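Local coordinates for protein aldehyde reductase YahK (Escherichia coli, PDB 1UUF) that catalyses the NADPH-dependent reduction of a wide range of aldehydes to the corresponding primary alcohols as a zinc-containing member of the alcohol dehydrogenase family, at residues I163-E168 against F326-G331. Numbering follows the deposited sequence.
Sequences IRHPQE and FCAEHG
The imidazole of H165 lies against the last turn of helix 317-330, next to A328, in a loop-to-helix packing of the zinc-containing alcohol dehydrogenase fold. The loop joins strand 161-162 to helix 170-173 and belongs to the GroES-like part of the chain. Helix 317-330 is in the zinc-binding dehydrogenase part and leads on to strand 336-339, which pairs with 359-363 in the same mixed sheet as 161-162; the contact is away from both zinc sites.

The main interaction is CH-pi. A328 CA sits over one ring face, 3.7 Å from the centroid of the H165 ring and 18° off its normal, displaced toward the rim. Van der Waals contacts extend this packing: the A328 methyl packs against the rim of the H165 ring, and A328 CB also meets R164 CB at 3.7 Å. Beyond that methylene the R164 chain bends at CG (chi2 -65°) and leads away from A328, and the R164 side chain touches D325 of the preceding turn. C327 adds its CB beside the imidazole, while V173 and V333 also touch the H165 side chain.

At the helix end G331, with positive phi, completes a Schellman motif, in which G331 N makes a weak hydrogen bond to A328 O at 3.4 Å.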
# COMPACT_ATOMS: atom_id res chain seq x y z
N ILE A 163 13.24 -20.58 -23.33
CA ILE A 163 12.07 -21.43 -23.09
C ILE A 163 12.54 -22.86 -22.90
O ILE A 163 13.29 -23.40 -23.72
CB ILE A 163 11.09 -21.39 -24.28
CG1 ILE A 163 10.61 -19.96 -24.52
CG2 ILE A 163 9.93 -22.35 -24.04
CD1 ILE A 163 10.06 -19.28 -23.30
N ARG A 164 12.11 -23.48 -21.80
CA ARG A 164 12.48 -24.85 -21.48
C ARG A 164 11.33 -25.85 -21.65
O ARG A 164 11.52 -27.06 -21.49
CB ARG A 164 13.01 -24.92 -20.04
CG ARG A 164 14.31 -24.14 -19.80
CD ARG A 164 15.47 -24.73 -20.59
NE ARG A 164 16.73 -24.03 -20.31
CZ ARG A 164 17.91 -24.37 -20.81
NH1 ARG A 164 18.02 -25.41 -21.63
NH2 ARG A 164 18.99 -23.67 -20.50
N HIS A 165 10.15 -25.34 -21.96
CA HIS A 165 8.98 -26.19 -22.20
C HIS A 165 9.22 -26.97 -23.48
O HIS A 165 10.01 -26.55 -24.33
CB HIS A 165 7.72 -25.35 -22.41
CG HIS A 165 7.21 -24.67 -21.18
ND1 HIS A 165 6.01 -25.02 -20.60
CD2 HIS A 165 7.69 -23.63 -20.47
CE1 HIS A 165 5.77 -24.21 -19.58
NE2 HIS A 165 6.77 -23.36 -19.48
N PRO A 166 8.52 -28.10 -23.65
CA PRO A 166 8.69 -28.89 -24.88
C PRO A 166 8.19 -28.02 -26.04
O PRO A 166 7.25 -27.24 -25.86
CB PRO A 166 7.80 -30.10 -24.65
CG PRO A 166 7.84 -30.27 -23.16
CD PRO A 166 7.71 -28.84 -22.67
N GLN A 167 8.79 -28.15 -27.22
CA GLN A 167 8.38 -27.32 -28.35
C GLN A 167 6.89 -27.39 -28.69
O GLN A 167 6.32 -26.42 -29.19
CB GLN A 167 9.21 -27.66 -29.59
CG GLN A 167 9.01 -29.06 -30.14
CD GLN A 167 9.81 -29.30 -31.40
OE1 GLN A 167 9.81 -30.41 -31.95
NE2 GLN A 167 10.50 -28.27 -31.88
N GLU A 168 6.26 -28.53 -28.42
CA GLU A 168 4.84 -28.68 -28.73
C GLU A 168 3.97 -27.73 -27.92
O GLU A 168 2.81 -27.49 -28.27
CB GLU A 168 4.38 -30.12 -28.48
CG GLU A 168 4.46 -30.56 -27.03
CD GLU A 168 3.94 -31.98 -26.82
OE1 GLU A 168 4.50 -32.91 -27.42
OE2 GLU A 168 2.96 -32.15 -26.05
N PHE A 326 10.33 -22.16 -13.75
CA PHE A 326 9.36 -22.68 -12.80
C PHE A 326 8.18 -23.31 -13.55
O PHE A 326 7.75 -24.42 -13.24
CB PHE A 326 8.86 -21.53 -11.91
CG PHE A 326 7.78 -21.92 -10.94
CD1 PHE A 326 8.09 -22.53 -9.72
CD2 PHE A 326 6.45 -21.64 -11.22
CE1 PHE A 326 7.09 -22.85 -8.81
CE2 PHE A 326 5.44 -21.95 -10.31
CZ PHE A 326 5.76 -22.56 -9.10
N CYS A 327 7.66 -22.59 -14.54
CA CYS A 327 6.54 -23.10 -15.32
C CYS A 327 6.92 -24.33 -16.13
O CYS A 327 6.12 -25.25 -16.29
CB CYS A 327 6.00 -22.01 -16.25
SG CYS A 327 5.13 -20.68 -15.36
N ALA A 328 8.16 -24.37 -16.62
CA ALA A 328 8.59 -25.52 -17.40
C ALA A 328 8.66 -26.76 -16.50
O ALA A 328 8.20 -27.84 -16.88
CB ALA A 328 9.96 -25.26 -18.03
N GLU A 329 9.23 -26.59 -15.32
CA GLU A 329 9.36 -27.71 -14.40
C GLU A 329 8.02 -28.20 -13.87
O GLU A 329 7.88 -29.38 -13.55
CB GLU A 329 10.29 -27.35 -13.23
CG GLU A 329 9.87 -26.13 -12.43
CD GLU A 329 10.75 -25.91 -11.21
OE1 GLU A 329 11.99 -25.85 -11.37
OE2 GLU A 329 10.20 -25.79 -10.10
N HIS A 330 7.05 -27.30 -13.78
CA HIS A 330 5.73 -27.66 -13.28
C HIS A 330 4.68 -27.91 -14.36
O HIS A 330 3.53 -28.22 -14.05
CB HIS A 330 5.23 -26.57 -12.33
CG HIS A 330 5.99 -26.51 -11.04
ND1 HIS A 330 5.77 -27.39 -10.00
CD2 HIS A 330 7.00 -25.70 -10.64
CE1 HIS A 330 6.60 -27.12 -9.01
NE2 HIS A 330 7.36 -26.10 -9.37
N GLY A 331 5.08 -27.78 -15.62
CA GLY A 331 4.16 -28.01 -16.72
C GLY A 331 3.04 -27.00 -16.80
O GLY A 331 1.92 -27.31 -17.23